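Local coordinates for ripening-associated protein (Musa acuminata, PDB 4PIT), which probably binds carbohydrates as a jacalin-type lectin, and holds mannose sugars in two pockets here, at residues Ala17-Val29 and Ala117-Gly129. The protein carries 1 engineered substitution. Sequence-based numbering, arbitrary orientation.
Sequences AFDMGPAYRIISV and AAGKISGFFGRGG. With MAN (alpha-D-mannopyranose), chain F; GOL (glycerol), chain L.
The F18 ring lies flat on the backbone of G126, whose CA sits 3.9 Å from the ring centroid in a CH-pi contact. F18 CG stands between its own backbone N and carbonyl carbon (chi1 67°), which folds the ring back over the neighbouring strand, and G126, having no side chain, lets it lie close: this is the tight part, with F18 CE2 3.3 Å from R127 N. Beneath, F18 and G126 form an antiparallel hydrogen-bonded pair: F18 N gives to G126 O at 2.9 Å, nearly straight at 169°, and G126 N returns a bond to F18 O. M20 N also bonds F124 O (2.9 Å), nearly along the C=O axis.

F124 is the buried apolar centre. M20 SD meets its ring at the edge, 4.1 Å from CD2, and takes a weak bond from F124 N; I26 CD1 comes within 3.7 Å of F124 CE2, and V29 CG2 touches the same carbon. Through I26 and V29 the ring packs across to the next sheet of the jacalin-like fold.

The other sheet face is looser and polar. D19 OD1 receives G21 N in an Asx turn and also bonds Y138, while OD2 pairs with K6; R127 lays its guanidinium over A17 N and reaches the carbonyls of G14 and G15. A water links G21 O, Y24 N and S122 O where the strands part. Backbone bonds thus set the register, and glycine gives the ring room, on a strand that runs out at G128, just before G129 of a mannose pocket.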
# COMPACT_ATOMS: atom_id res chain seq x y z
N ALA B 17 -1.11 4.99 -19.51
CA ALA B 17 -0.59 3.95 -18.62
C ALA B 17 0.72 3.41 -19.09
O ALA B 17 0.97 3.26 -20.29
CB ALA B 17 -1.58 2.79 -18.54
N PHE B 18 1.55 3.07 -18.14
CA PHE B 18 2.80 2.36 -18.38
C PHE B 18 2.90 1.19 -17.42
O PHE B 18 2.31 1.20 -16.34
CB PHE B 18 4.03 3.27 -18.25
CG PHE B 18 4.30 3.77 -16.85
CD1 PHE B 18 5.10 3.04 -15.98
CD2 PHE B 18 3.85 5.02 -16.45
CE1 PHE B 18 5.42 3.54 -14.71
CE2 PHE B 18 4.15 5.52 -15.18
CZ PHE B 18 4.94 4.78 -14.32
N ASP B 19 3.70 0.18 -17.80
CA ASP B 19 3.85 -1.01 -16.97
C ASP B 19 5.15 -1.69 -17.35
O ASP B 19 5.26 -2.29 -18.43
CB ASP B 19 2.62 -1.92 -17.18
CG ASP B 19 2.59 -3.14 -16.27
OD1 ASP B 19 3.58 -3.38 -15.55
OD2 ASP B 19 1.60 -3.91 -16.34
N MET B 20 6.15 -1.61 -16.45
CA MET B 20 7.49 -2.19 -16.65
C MET B 20 7.46 -3.71 -16.52
O MET B 20 8.32 -4.40 -17.07
CB MET B 20 8.34 -1.58 -15.53
CG MET B 20 9.78 -1.60 -15.70
SD MET B 20 10.33 -0.91 -14.09
CE MET B 20 11.79 -1.91 -13.94
N GLY B 21 6.53 -4.23 -15.74
CA GLY B 21 6.51 -5.64 -15.42
C GLY B 21 7.45 -5.90 -14.24
O GLY B 21 8.18 -5.02 -13.79
N PRO B 22 7.48 -7.18 -13.81
CA PRO B 22 8.28 -7.55 -12.63
C PRO B 22 9.56 -8.32 -12.91
O PRO B 22 10.14 -8.85 -11.97
CB PRO B 22 7.33 -8.51 -11.93
CG PRO B 22 6.67 -9.24 -13.05
CD PRO B 22 6.63 -8.29 -14.25
N ALA B 23 9.98 -8.44 -14.17
CA ALA B 23 11.09 -9.33 -14.50
C ALA B 23 12.49 -8.73 -14.40
O ALA B 23 13.47 -9.50 -14.45
CB ALA B 23 10.90 -9.87 -15.90
N TYR B 24 12.61 -7.41 -14.29
CA TYR B 24 13.92 -6.77 -14.40
C TYR B 24 14.54 -6.45 -13.07
O TYR B 24 13.82 -6.40 -12.05
CB TYR B 24 13.75 -5.45 -15.18
CG TYR B 24 13.02 -5.59 -16.50
CD1 TYR B 24 13.34 -6.60 -17.40
CD2 TYR B 24 12.06 -4.67 -16.87
CE1 TYR B 24 12.66 -6.73 -18.61
CE2 TYR B 24 11.41 -4.76 -18.10
CZ TYR B 24 11.70 -5.80 -18.96
OH TYR B 24 11.01 -5.90 -20.15
N ARG B 25 15.87 -6.23 -13.07
CA ARG B 25 16.56 -5.85 -11.85
C ARG B 25 16.70 -4.32 -11.84
O ARG B 25 17.49 -3.77 -12.61
CB ARG B 25 17.92 -6.51 -11.74
CG ARG B 25 18.60 -6.09 -10.44
CD ARG B 25 20.00 -6.62 -10.33
NE ARG B 25 20.61 -6.20 -9.08
CZ ARG B 25 21.79 -6.63 -8.64
NH1 ARG B 25 22.49 -7.50 -9.37
NH2 ARG B 25 22.28 -6.20 -7.49
N ILE B 26 15.97 -3.65 -10.96
CA ILE B 26 16.07 -2.19 -10.86
C ILE B 26 17.44 -1.86 -10.31
O ILE B 26 17.80 -2.40 -9.24
CB ILE B 26 14.97 -1.60 -9.96
CG1 ILE B 26 13.57 -1.82 -10.54
CG2 ILE B 26 15.21 -0.11 -9.68
CD1 ILE B 26 12.50 -1.79 -9.39
N ILE B 27 18.18 -0.95 -10.98
CA ILE B 27 19.48 -0.54 -10.42
C ILE B 27 19.45 0.93 -9.98
O ILE B 27 20.20 1.28 -9.07
CB ILE B 27 20.66 -0.86 -11.34
CG1 ILE B 27 20.59 -0.14 -12.67
CG2 ILE B 27 20.79 -2.40 -11.53
CD1 ILE B 27 22.01 -0.14 -13.46
N SER B 28 18.60 1.78 -10.59
CA SER B 28 18.48 3.16 -10.12
C SER B 28 17.16 3.74 -10.57
O SER B 28 16.53 3.27 -11.53
CB SER B 28 19.64 4.03 -10.57
OG SER B 28 19.67 4.18 -11.97
N VAL B 29 16.70 4.74 -9.80
CA VAL B 29 15.49 5.48 -10.08
C VAL B 29 15.87 6.95 -10.04
O VAL B 29 16.43 7.40 -9.05
CB VAL B 29 14.37 5.13 -9.06
CG1 VAL B 29 13.15 6.03 -9.24
CG2 VAL B 29 13.96 3.65 -9.17
N ALA B 117 6.47 -4.46 5.48
CA ALA B 117 7.01 -5.19 6.63
C ALA B 117 7.82 -6.40 6.16
O ALA B 117 8.82 -6.77 6.81
CB ALA B 117 5.88 -5.64 7.55
N ALA B 118 7.39 -7.06 5.09
CA ALA B 118 8.11 -8.19 4.50
C ALA B 118 7.93 -8.17 3.00
O ALA B 118 6.82 -8.25 2.49
CB ALA B 118 7.62 -9.52 5.10
N GLY B 119 9.02 -7.92 2.31
CA GLY B 119 9.03 -7.87 0.86
C GLY B 119 9.81 -6.70 0.34
O GLY B 119 10.35 -5.89 1.10
N LYS B 120 9.83 -6.57 -0.98
CA LYS B 120 10.55 -5.48 -1.62
C LYS B 120 9.89 -5.18 -2.97
O LYS B 120 9.10 -5.98 -3.48
CB LYS B 120 12.03 -5.84 -1.84
CG LYS B 120 12.25 -7.03 -2.81
CD LYS B 120 13.77 -7.28 -2.94
CE LYS B 120 14.03 -8.70 -3.37
NZ LYS B 120 14.09 -8.80 -4.85
N ILE B 121 10.19 -3.99 -3.48
CA ILE B 121 9.67 -3.56 -4.78
C ILE B 121 10.47 -4.19 -5.88
O ILE B 121 11.71 -4.11 -5.87
CB ILE B 121 9.70 -2.02 -4.85
CG1 ILE B 121 8.63 -1.49 -3.86
CG2 ILE B 121 9.46 -1.52 -6.29
CD1 ILE B 121 8.83 -0.01 -3.51
N SER B 122 9.76 -4.77 -6.87
CA SER B 122 10.48 -5.42 -7.96
C SER B 122 10.18 -4.84 -9.35
O SER B 122 10.72 -5.35 -10.34
CB SER B 122 10.14 -6.91 -7.98
OG SER B 122 8.74 -7.09 -8.11
N GLY B 123 9.33 -3.81 -9.44
CA GLY B 123 9.00 -3.21 -10.72
C GLY B 123 8.00 -2.10 -10.48
O GLY B 123 7.46 -1.94 -9.37
N PHE B 124 7.70 -1.36 -11.54
CA PHE B 124 6.81 -0.22 -11.49
C PHE B 124 5.77 -0.24 -12.57
O PHE B 124 5.97 -0.77 -13.65
CB PHE B 124 7.62 1.09 -11.68
CG PHE B 124 8.52 1.41 -10.52
CD1 PHE B 124 8.02 2.00 -9.37
CD2 PHE B 124 9.89 1.16 -10.60
CE1 PHE B 124 8.85 2.32 -8.30
CE2 PHE B 124 10.73 1.49 -9.53
CZ PHE B 124 10.20 2.08 -8.39
N PHE B 125 4.66 0.41 -12.28
CA PHE B 125 3.61 0.68 -13.26
C PHE B 125 3.00 2.02 -12.85
O PHE B 125 3.32 2.54 -11.77
CB PHE B 125 2.57 -0.46 -13.37
CG PHE B 125 1.70 -0.69 -12.16
CD1 PHE B 125 2.18 -1.40 -11.07
CD2 PHE B 125 0.42 -0.14 -12.09
CE1 PHE B 125 1.37 -1.61 -9.93
CE2 PHE B 125 -0.39 -0.35 -10.95
CZ PHE B 125 0.10 -1.08 -9.88
N GLY B 126 2.16 2.60 -13.70
CA GLY B 126 1.50 3.86 -13.34
C GLY B 126 0.99 4.57 -14.56
O GLY B 126 0.56 3.92 -15.52
N ARG B 127 0.95 5.91 -14.50
CA ARG B 127 0.46 6.71 -15.62
C ARG B 127 1.30 7.97 -15.69
O ARG B 127 1.72 8.50 -14.66
CB ARG B 127 -1.04 7.08 -15.43
CG ARG B 127 -1.98 5.86 -15.29
CD ARG B 127 -3.46 6.30 -15.19
NE ARG B 127 -3.89 6.81 -16.48
CZ ARG B 127 -4.36 6.07 -17.47
NH1 ARG B 127 -4.68 6.62 -18.62
NH2 ARG B 127 -4.50 4.75 -17.32
N GLY B 128 1.58 8.40 -16.91
CA GLY B 128 2.38 9.60 -17.12
C GLY B 128 1.87 10.45 -18.27
O GLY B 128 1.36 9.91 -19.25
N GLY B 129 2.03 11.76 -18.14
CA GLY B 129 1.62 12.73 -19.16
C GLY B 129 2.63 13.85 -19.14
O GLY B 129 3.84 13.58 -19.26
C1 MAN F . -1.21 16.79 -19.49
C2 MAN F . -1.86 15.60 -20.20
C3 MAN F . -2.84 14.89 -19.26
C4 MAN F . -2.15 14.51 -17.96
C5 MAN F . -1.47 15.73 -17.34
C6 MAN F . -0.65 15.41 -16.12
O2 MAN F . -0.82 14.70 -20.58
O3 MAN F . -3.39 13.74 -19.89
O4 MAN F . -3.12 14.03 -17.03
O5 MAN F . -0.57 16.35 -18.28
O6 MAN F . 0.42 14.51 -16.45
C1 GOL L . 14.56 -3.53 -6.34
O1 GOL L . 14.20 -3.35 -4.97
C2 GOL L . 15.54 -4.67 -6.53
O2 GOL L . 15.21 -5.77 -5.68
C3 GOL L . 15.66 -5.15 -7.96
O3 GOL L . 14.41 -5.17 -8.64
O HOH W 1 10.89 -5.32 -13.26